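Local coordinates for protein DNA polymerase (Bacillus phage phi29, PDB 2PY5) that replicates viral DNA from a protein primer, coupling strand displacement and high processivity with a 3'-5' exonuclease that proofreads the growing strand, at residues Asp21-Ala26 against Arg152-Lys157; Gly297-Ile302 against Ala447-Ile452; Lys493-Lys498 against Glu544-Gly549. The protein carries 2 engineered substitutions. One frame throughout, in Å; residues are numbered along the deposited sequence.

The three contacts come one after another along the chain, each closing before the next opens. Contact 1 lies in the N-terminal exonuclease region, where strand 24-31 of the mixed sheet meets the loop before helix 160-182. Contacts 2 and 3 belong to the polymerisation region; their centres are about 22 Å apart, and contact 2 runs into strand 452-456 while contact 3 includes strand 491-496 of the same antiparallel sheet. Contact 1 is remote from them, its centre about 56 Å from that of contact 2, on opposite sides of the chain's centre, and about 40 Å from that of contact 3. The spacing reflects the separation of degradation and synthesis into different parts of one polypeptide.

Contact 1: residues Asp21-Ala26 against Arg152-Lys157; sequences DCRVWA and RPVGYK
Trp-25 carries the guanidinium of Arg-152 flat on one face, planes 6° and centres 3.9 Å apart, a cation-pi stack. The tryptophan sits at a classic beta bulge, where Trp-25 and Ala-26 both face Glu-14, essential for exonucleolysis; its CG lies between the backbone N and the carbonyl carbon (chi1 65°), which turns the indole toward 152-157. The extended arginine chain also lays CD over the five-membered ring, 3.4 Å from its centroid, a CH-pi contact. Tyr-156, which closes a type II beta turn begun at Pro-153, turns an edge toward the face of the Trp-25 six-membered ring in an offset edge-to-face pair, planes at 85°, while Arg-152 CG covers one face of the tyrosine. Glu-162, on helix 160-182, binds both Arg-152 NH2 and Tyr-156 OH, and Asp-147 O also accepts from Arg-152 NH2; these bonds fix the rotation of the guanidinium over the indole. Val-154 CG2 lies over one face of the Arg-23 guanidinium. Arg-23 holds Asp-21 side-on through NE and NH2 in a salt bridge. End-on, its NH1 and NH2 reach Arg-152 O at 3.0 and 2.9 Å from opposite faces of the carbonyl plane.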
loop_
_atom_site.group_PDB
_atom_site.type_symbol
_atom_site.label_atom_id
_atom_site.label_comp_id
_atom_site.label_asym_id
_atom_site.label_seq_id
_atom_site.Cartn_x
_atom_site.Cartn_y
_atom_site.Cartn_z
ATOM N N ASP F 21 9.873 -1.599 -30.633
ATOM C CA ASP F 21 9.721 -3.032 -30.852
ATOM C C ASP F 21 9.441 -3.746 -29.537
ATOM O O ASP F 21 10.307 -4.420 -28.959
ATOM C CB ASP F 21 10.972 -3.593 -31.516
ATOM C CG ASP F 21 10.827 -5.036 -31.912
ATOM O OD1 ASP F 21 11.853 -5.628 -32.286
ATOM O OD2 ASP F 21 9.704 -5.580 -31.839
ATOM N N CYS F 22 8.217 -3.551 -29.067
ATOM C CA CYS F 22 7.777 -4.013 -27.770
ATOM C C CYS F 22 6.842 -5.196 -27.926
ATOM O O CYS F 22 5.753 -5.073 -28.502
ATOM C CB CYS F 22 7.077 -2.867 -27.056
ATOM S SG CYS F 22 6.382 -3.261 -25.472
ATOM N N ARG F 23 7.278 -6.344 -27.418
ATOM C CA ARG F 23 6.525 -7.576 -27.560
ATOM C C ARG F 23 6.933 -8.609 -26.521
ATOM O O ARG F 23 8.004 -8.552 -25.958
ATOM C CB ARG F 23 6.724 -8.142 -28.968
ATOM C CG ARG F 23 8.144 -8.344 -29.339
ATOM C CD ARG F 23 8.344 -8.754 -30.811
ATOM N NE ARG F 23 9.697 -8.368 -31.192
ATOM C CZ ARG F 23 10.816 -9.012 -30.849
ATOM N NH1 ARG F 23 10.793 -10.146 -30.166
ATOM N NH2 ARG F 23 11.975 -8.501 -31.188
ATOM N N VAL F 24 6.056 -9.572 -26.304
ATOM C CA VAL F 24 6.354 -10.737 -25.464
ATOM C C VAL F 24 7.354 -11.647 -26.190
ATOM O O VAL F 24 7.146 -11.992 -27.365
ATOM C CB VAL F 24 5.043 -11.507 -25.152
ATOM C CG1 VAL F 24 5.315 -12.850 -24.473
ATOM C CG2 VAL F 24 4.131 -10.640 -24.289
ATOM N N TRP F 25 8.451 -12.001 -25.518
ATOM C CA TRP F 25 9.372 -13.014 -26.051
ATOM C C TRP F 25 9.296 -14.346 -25.308
ATOM O O TRP F 25 9.811 -15.344 -25.785
ATOM C CB TRP F 25 10.820 -12.507 -26.136
ATOM C CG TRP F 25 11.504 -12.191 -24.820
ATOM C CD1 TRP F 25 11.632 -10.962 -24.260
ATOM C CD2 TRP F 25 12.190 -13.104 -23.956
ATOM N NE1 TRP F 25 12.364 -11.040 -23.104
ATOM C CE2 TRP F 25 12.715 -12.346 -22.886
ATOM C CE3 TRP F 25 12.436 -14.485 -23.990
ATOM C CZ2 TRP F 25 13.437 -12.928 -21.839
ATOM C CZ3 TRP F 25 13.167 -15.062 -22.950
ATOM C CH2 TRP F 25 13.659 -14.279 -21.891
ATOM N N ALA F 26 8.648 -14.349 -24.140
ATOM C CA ALA F 26 8.379 -15.591 -23.419
ATOM C C ALA F 26 7.112 -15.478 -22.594
ATOM O O ALA F 26 6.787 -14.407 -22.101
ATOM C CB ALA F 26 9.549 -15.969 -22.512
ATOM N N ARG F 152 16.659 -9.895 -28.576
ATOM C CA ARG F 152 15.810 -11.075 -28.766
ATOM C C ARG F 152 14.802 -10.842 -29.892
ATOM O O ARG F 152 13.739 -10.266 -29.671
ATOM C CB ARG F 152 15.067 -11.411 -27.473
ATOM C CG ARG F 152 15.977 -11.867 -26.337
ATOM C CD ARG F 152 15.167 -12.208 -25.105
ATOM N NE ARG F 152 15.989 -12.610 -23.960
ATOM C CZ ARG F 152 16.333 -11.824 -22.939
ATOM N NH1 ARG F 152 15.977 -10.546 -22.916
ATOM N NH2 ARG F 152 17.067 -12.316 -21.944
ATOM N N PRO F 153 15.146 -11.279 -31.115
ATOM C CA PRO F 153 14.241 -11.151 -32.245
ATOM C C PRO F 153 13.001 -12.017 -32.125
ATOM O O PRO F 153 12.908 -12.878 -31.254
ATOM C CB PRO F 153 15.094 -11.638 -33.426
ATOM C CG PRO F 153 16.475 -11.543 -32.964
ATOM C CD PRO F 153 16.431 -11.862 -31.529
ATOM N N VAL F 154 12.040 -11.784 -33.006
ATOM C CA VAL F 154 10.862 -12.622 -33.041
ATOM C C VAL F 154 11.295 -14.080 -33.243
ATOM O O VAL F 154 12.091 -14.381 -34.135
ATOM C CB VAL F 154 9.888 -12.172 -34.143
ATOM C CG1 VAL F 154 8.764 -13.184 -34.323
ATOM C CG2 VAL F 154 9.329 -10.810 -33.812
ATOM N N GLY F 155 10.773 -14.978 -32.404
ATOM C CA GLY F 155 11.092 -16.413 -32.506
ATOM C C GLY F 155 12.366 -16.807 -31.783
ATOM O O GLY F 155 12.838 -17.940 -31.897
ATOM N N TYR F 156 12.936 -15.858 -31.048
ATOM C CA TYR F 156 14.132 -16.093 -30.245
ATOM C C TYR F 156 13.962 -17.333 -29.365
ATOM O O TYR F 156 12.921 -17.513 -28.702
ATOM C CB TYR F 156 14.447 -14.848 -29.392
ATOM C CG TYR F 156 15.413 -15.076 -28.258
ATOM C CD1 TYR F 156 16.780 -15.056 -28.477
ATOM C CD2 TYR F 156 14.963 -15.284 -26.963
ATOM C CE1 TYR F 156 17.675 -15.261 -27.448
ATOM C CE2 TYR F 156 15.863 -15.501 -25.926
ATOM C CZ TYR F 156 17.211 -15.476 -26.175
ATOM O OH TYR F 156 18.111 -15.674 -25.156
ATOM N N LYS F 157 14.988 -18.183 -29.391
ATOM C CA LYS F 157 15.010 -19.437 -28.644
ATOM C C LYS F 157 15.344 -19.208 -27.171
ATOM O O LYS F 157 16.440 -18.756 -26.837
ATOM C CB LYS F 157 16.049 -20.366 -29.269
ATOM C CG LYS F 157 16.287 -21.685 -28.558
ATOM C CD LYS F 157 17.066 -22.619 -29.465
ATOM C CE LYS F 157 17.776 -23.722 -28.717
ATOM N NZ LYS F 157 18.590 -24.547 -29.658
HETATM O O HOH W 1 11.360 -15.383 -27.964
#

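Contact 2: residues Gly297-Ile302 against Ala447-Ile452; sequences GYIPTI and ACYDRI. With EDO (1,2-ethanediol), chain J.
Tyr-449 spreads one ring face beneath the carbonyl of Gly-297, whose O stands 3.3 Å above the plane over the ring centre. Placing CG anti to the backbone N (chi1 -174°) sends this ring out toward the 297-302 segment. The contact lies in the region for initiation and polymerisation and joins a loop to the turn between helix 427-447 and strand 452-456. Apolar contact is made at the ring's edge, where Ile-299 CG1 comes within 3.8 Å of Tyr-449 CD1. Farther along, Ile-299 CD1 meets Ile-452 CG2 at a looser 4.5 Å.

One water bridges the two segments, donating to Tyr-298 O at 2.8 Å and hydrogen-bonding to Tyr-449 OH at 2.9 Å, near the plane of the phenol ring. Beside it, O1 of an ethanediol, probably from the crystallisation liquor, accepts weak bonds from Gly-297 N and Tyr-298 N.

The Gly-297 carbonyl also accepts a bond from Gln-446 NE2, and Gln-446 OE1 takes the N-H of Ile-299. The loop leaving strand 283-294 is thereby fastened to the end of helix 427-447, while Ile-299 and Ile-452 both pack on Ala-445 of that helix and on Trp-232 of strand 231-233.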
loop_
_atom_site.group_PDB
_atom_site.type_symbol
_atom_site.label_atom_id
_atom_site.label_comp_id
_atom_site.label_asym_id
_atom_site.label_seq_id
_atom_site.Cartn_x
_atom_site.Cartn_y
_atom_site.Cartn_z
ATOM N N GLY F 297 7.745 26.011 19.884
ATOM C CA GLY F 297 7.940 24.802 20.670
ATOM C C GLY F 297 7.068 23.617 20.296
ATOM O O GLY F 297 7.125 22.580 20.950
ATOM N N TYR F 298 6.260 23.775 19.247
ATOM C CA TYR F 298 5.320 22.742 18.838
ATOM C C TYR F 298 5.585 22.258 17.400
ATOM O O TYR F 298 6.010 23.028 16.513
ATOM C CB TYR F 298 3.894 23.263 18.955
ATOM C CG TYR F 298 3.265 23.112 20.334
ATOM C CD1 TYR F 298 3.237 24.173 21.240
ATOM C CD2 TYR F 298 2.687 21.920 20.715
ATOM C CE1 TYR F 298 2.629 24.014 22.512
ATOM C CE2 TYR F 298 2.085 21.756 21.972
ATOM C CZ TYR F 298 2.047 22.806 22.850
ATOM O OH TYR F 298 1.440 22.628 24.090
ATOM N N ILE F 299 5.359 20.970 17.218
ATOM C CA ILE F 299 5.428 20.317 15.912
ATOM C C ILE F 299 4.190 20.686 15.104
ATOM O O ILE F 299 3.068 20.645 15.617
ATOM C CB ILE F 299 5.470 18.774 16.093
ATOM C CG1 ILE F 299 6.734 18.345 16.826
ATOM C CG2 ILE F 299 5.341 18.037 14.741
ATOM C CD1 ILE F 299 6.716 16.844 17.216
ATOM N N PRO F 300 4.363 21.018 13.811
ATOM C CA PRO F 300 3.196 21.276 12.991
ATOM C C PRO F 300 2.415 20.019 12.643
ATOM O O PRO F 300 3.002 18.947 12.455
ATOM C CB PRO F 300 3.800 21.892 11.721
ATOM C CG PRO F 300 5.106 21.205 11.605
ATOM C CD PRO F 300 5.611 21.126 13.026
ATOM N N THR F 301 1.100 20.163 12.577
ATOM C CA THR F 301 0.190 19.060 12.346
ATOM C C THR F 301 -0.805 19.294 11.196
ATOM O O THR F 301 -1.532 18.383 10.841
ATOM C CB THR F 301 -0.584 18.719 13.643
ATOM O OG1 THR F 301 -1.536 19.754 13.945
ATOM C CG2 THR F 301 0.380 18.553 14.838
ATOM N N ILE F 302 -0.807 20.487 10.601
ATOM C CA ILE F 302 -1.740 20.794 9.511
ATOM C C ILE F 302 -1.033 20.657 8.172
ATOM O O ILE F 302 -0.015 21.301 7.919
ATOM C CB ILE F 302 -2.295 22.215 9.610
ATOM C CG1 ILE F 302 -3.065 22.411 10.913
ATOM C CG2 ILE F 302 -3.205 22.523 8.394
ATOM C CD1 ILE F 302 -3.451 23.896 11.174
ATOM N N ALA F 447 6.324 15.138 23.054
ATOM C CA ALA F 447 6.891 14.890 24.385
ATOM C C ALA F 447 8.410 14.904 24.369
ATOM O O ALA F 447 9.052 15.211 25.391
ATOM C CB ALA F 447 6.396 13.564 24.916
ATOM N N CYS F 448 8.978 14.533 23.211
ATOM C CA CYS F 448 10.421 14.480 22.997
ATOM C C CYS F 448 10.905 15.620 22.109
ATOM O O CYS F 448 11.892 15.463 21.379
ATOM C CB CYS F 448 10.786 13.143 22.349
ATOM S SG CYS F 448 10.317 11.685 23.320
ATOM N N TYR F 449 10.216 16.760 22.157
ATOM C CA TYR F 449 10.487 17.855 21.230
ATOM C C TYR F 449 11.944 18.294 21.174
ATOM O O TYR F 449 12.435 18.650 20.103
ATOM C CB TYR F 449 9.597 19.064 21.543
ATOM C CG TYR F 449 9.727 20.180 20.532
ATOM C CD1 TYR F 449 9.093 20.097 19.295
ATOM C CD2 TYR F 449 10.493 21.300 20.803
ATOM C CE1 TYR F 449 9.210 21.105 18.351
ATOM C CE2 TYR F 449 10.609 22.330 19.867
ATOM C CZ TYR F 449 9.969 22.217 18.641
ATOM O OH TYR F 449 10.081 23.226 17.704
ATOM N N ASP F 450 12.632 18.275 22.320
ATOM C CA ASP F 450 14.033 18.718 22.380
ATOM C C ASP F 450 15.016 17.834 21.599
ATOM O O ASP F 450 16.142 18.249 21.333
ATOM C CB ASP F 450 14.504 18.891 23.838
ATOM C CG ASP F 450 14.372 17.612 24.687
ATOM O OD1 ASP F 450 14.743 17.669 25.882
ATOM O OD2 ASP F 450 13.899 16.572 24.207
ATOM N N ARG F 451 14.570 16.626 21.243
ATOM C CA ARG F 451 15.416 15.634 20.571
ATOM C C ARG F 451 14.832 15.142 19.248
ATOM O O ARG F 451 15.469 14.372 18.560
ATOM C CB ARG F 451 15.640 14.450 21.514
ATOM C CG ARG F 451 16.470 14.808 22.752
ATOM C CD ARG F 451 16.480 13.658 23.754
ATOM N NE ARG F 451 17.053 12.437 23.183
ATOM C CZ ARG F 451 17.145 11.270 23.817
ATOM N NH1 ARG F 451 16.692 11.146 25.061
ATOM N NH2 ARG F 451 17.683 10.225 23.201
ATOM N N ILE F 452 13.630 15.589 18.890
ATOM C CA ILE F 452 12.941 15.033 17.727
ATOM C C ILE F 452 13.582 15.462 16.407
ATOM O O ILE F 452 13.766 16.655 16.141
ATOM C CB ILE F 452 11.425 15.359 17.729
ATOM C CG1 ILE F 452 10.689 14.542 16.670
ATOM C CG2 ILE F 452 11.170 16.884 17.519
ATOM C CD1 ILE F 452 10.663 13.029 16.929
HETATM C C1 EDO J . 8.255 26.130 15.522
HETATM O O1 EDO J . 7.711 25.561 16.723
HETATM C C2 EDO J . 8.079 27.645 15.528
HETATM O O2 EDO J . 6.756 28.027 15.119
HETATM O O HOH W 2 8.501 22.924 15.262
#

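Contact 3: residues Lys493-Lys498 against Glu544-Gly549; sequences KYLRQK and ENFKVG
Leu-495 presses its CD1 methyl on one face of the Phe-546 ring, a CH-pi contact with CD1 3.6 Å from the ring centroid and 15° off the normal. The leucine lies at a classic beta bulge ending strand 491-496, where Leu-495 and Arg-496 both face Thr-499; across from it, the loop before strand 551-561 runs past without regular structure. With Leu-495 CG beside the backbone N, anti to the carbonyl carbon (chi1 -58°), CG itself comes near Phe-546 CE2 and CD1 goes on over the ring face. The two side chains run antiparallel alongside one another. At the edge of the same ring, near its plane, lies the carbonyl O of Lys-493, 3.5 Å from Phe-546 CE2. From its loop the ring reaches onto two strands, touching Leu-495 on 491-496 and Thr-499 and Ile-501 on 499-509.

Lys-493 leaves the strand extended, which carries CD to 3.5 Å from Phe-546 O; the bend at chi3 (-83°) then redirects only CE and NZ. Arg-496 folds at chi2, and its guanidinium comes back over its own strand: NH1 donates to Leu-495 O at 2.8 Å from above the carbonyl plane. Glu-239 pairs with NH1 and the C-terminal carboxylate of Lys-575 with NE, two salt bridges that hold the flat group in place. In the turn just after the strand, Lys-498, probably involved in binding template-primer structures, packs on a guanine base of the bound DNA, its NZ in a salt bridge with Asp-456. Val-548 lies athwart Arg-496, resting its CG2 methyl on one guanidinium face, 3.4 Å from NH2.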
loop_
_atom_site.group_PDB
_atom_site.type_symbol
_atom_site.label_atom_id
_atom_site.label_comp_id
_atom_site.label_asym_id
_atom_site.label_seq_id
_atom_site.Cartn_x
_atom_site.Cartn_y
_atom_site.Cartn_z
ATOM N N LYS F 493 21.912 11.247 8.131
ATOM C CA LYS F 493 21.655 12.447 7.362
ATOM C C LYS F 493 20.258 12.356 6.755
ATOM O O LYS F 493 19.918 11.377 6.077
ATOM C CB LYS F 493 22.707 12.674 6.280
ATOM C CG LYS F 493 22.518 14.027 5.551
ATOM C CD LYS F 493 23.536 14.238 4.449
ATOM C CE LYS F 493 24.865 14.788 4.943
ATOM N NZ LYS F 493 25.644 15.322 3.787
ATOM N N TYR F 494 19.439 13.354 7.076
ATOM C CA TYR F 494 18.053 13.438 6.629
ATOM C C TYR F 494 17.934 14.621 5.675
ATOM O O TYR F 494 18.250 15.758 6.028
ATOM C CB TYR F 494 17.104 13.658 7.817
ATOM C CG TYR F 494 17.065 12.521 8.813
ATOM C CD1 TYR F 494 18.104 12.339 9.735
ATOM C CD2 TYR F 494 16.002 11.633 8.837
ATOM C CE1 TYR F 494 18.063 11.283 10.668
ATOM C CE2 TYR F 494 15.948 10.593 9.762
ATOM C CZ TYR F 494 16.991 10.419 10.658
ATOM O OH TYR F 494 16.959 9.393 11.566
ATOM N N LEU F 495 17.516 14.349 4.448
ATOM C CA LEU F 495 17.426 15.400 3.433
ATOM C C LEU F 495 16.009 15.927 3.295
ATOM O O LEU F 495 15.801 17.136 3.174
ATOM C CB LEU F 495 17.899 14.859 2.090
ATOM C CG LEU F 495 19.313 14.305 2.024
ATOM C CD1 LEU F 495 19.597 13.768 0.630
ATOM C CD2 LEU F 495 20.372 15.337 2.444
ATOM N N ARG F 496 15.052 15.005 3.267
ATOM C CA ARG F 496 13.622 15.299 3.088
ATOM C C ARG F 496 12.809 14.238 3.801
ATOM O O ARG F 496 13.358 13.220 4.252
ATOM C CB ARG F 496 13.258 15.248 1.597
ATOM C CG ARG F 496 14.058 16.154 0.687
ATOM C CD ARG F 496 13.586 17.582 0.829
ATOM N NE ARG F 496 14.202 18.470 -0.150
ATOM C CZ ARG F 496 15.301 19.187 0.053
ATOM N NH1 ARG F 496 15.947 19.135 1.208
ATOM N NH2 ARG F 496 15.766 19.973 -0.912
ATOM N N GLN F 497 11.494 14.446 3.865
ATOM C CA GLN F 497 10.574 13.384 4.268
ATOM C C GLN F 497 10.898 12.132 3.458
ATOM O O GLN F 497 11.140 12.211 2.243
ATOM C CB GLN F 497 9.105 13.785 4.030
ATOM C CG GLN F 497 8.597 14.860 4.969
ATOM C CD GLN F 497 7.371 15.615 4.448
ATOM O OE1 GLN F 497 6.455 15.939 5.216
ATOM N NE2 GLN F 497 7.364 15.927 3.150
ATOM N N LYS F 498 10.940 10.989 4.140
ATOM C CA LYS F 498 11.191 9.690 3.517
ATOM C C LYS F 498 12.521 9.582 2.785
ATOM O O LYS F 498 12.674 8.705 1.949
ATOM C CB LYS F 498 10.031 9.307 2.580
ATOM C CG LYS F 498 8.709 9.171 3.324
ATOM C CD LYS F 498 7.613 8.645 2.446
ATOM C CE LYS F 498 6.312 8.529 3.216
ATOM N NZ LYS F 498 6.365 7.517 4.314
ATOM N N GLU F 544 28.999 10.128 1.613
ATOM C CA GLU F 544 29.670 11.215 0.893
ATOM C C GLU F 544 28.802 11.825 -0.216
ATOM O O GLU F 544 28.776 13.053 -0.367
ATOM C CB GLU F 544 31.006 10.734 0.313
ATOM N N ASN F 545 28.099 10.987 -0.990
ATOM C CA ASN F 545 27.331 11.486 -2.135
ATOM C C ASN F 545 25.835 11.711 -1.904
ATOM O O ASN F 545 25.147 12.159 -2.801
ATOM C CB ASN F 545 27.547 10.605 -3.385
ATOM C CG ASN F 545 26.857 9.256 -3.300
ATOM O OD1 ASN F 545 25.960 9.049 -2.493
ATOM N ND2 ASN F 545 27.252 8.344 -4.165
ATOM N N PHE F 546 25.350 11.402 -0.702
ATOM C CA PHE F 546 23.927 11.527 -0.397
ATOM C C PHE F 546 23.636 12.964 -0.059
ATOM O O PHE F 546 23.888 13.411 1.059
ATOM C CB PHE F 546 23.566 10.640 0.782
ATOM C CG PHE F 546 22.091 10.575 1.088
ATOM C CD1 PHE F 546 21.203 9.990 0.213
ATOM C CD2 PHE F 546 21.615 11.049 2.299
ATOM C CE1 PHE F 546 19.851 9.898 0.546
ATOM C CE2 PHE F 546 20.283 10.962 2.613
ATOM C CZ PHE F 546 19.413 10.390 1.744
ATOM N N LYS F 547 23.133 13.686 -1.056
ATOM C CA LYS F 547 22.760 15.074 -0.899
ATOM C C LYS F 547 21.709 15.456 -1.917
ATOM O O LYS F 547 21.496 14.754 -2.913
ATOM C CB LYS F 547 23.990 15.976 -1.045
ATOM C CG LYS F 547 24.720 15.878 -2.375
ATOM C CD LYS F 547 26.173 16.350 -2.186
ATOM C CE LYS F 547 26.730 17.019 -3.421
ATOM N NZ LYS F 547 28.070 17.625 -3.142
ATOM N N VAL F 548 21.031 16.569 -1.662
ATOM C CA VAL F 548 20.096 17.113 -2.614
ATOM C C VAL F 548 20.883 17.340 -3.905
ATOM O O VAL F 548 21.995 17.894 -3.865
ATOM C CB VAL F 548 19.462 18.422 -2.092
ATOM C CG1 VAL F 548 18.571 19.044 -3.141
ATOM C CG2 VAL F 548 18.684 18.158 -0.801
ATOM N N GLY F 549 20.348 16.825 -5.006
ATOM C CA GLY F 549 20.978 16.914 -6.332
ATOM C C GLY F 549 21.537 15.580 -6.808
ATOM O O GLY F 549 21.833 15.418 -7.990
#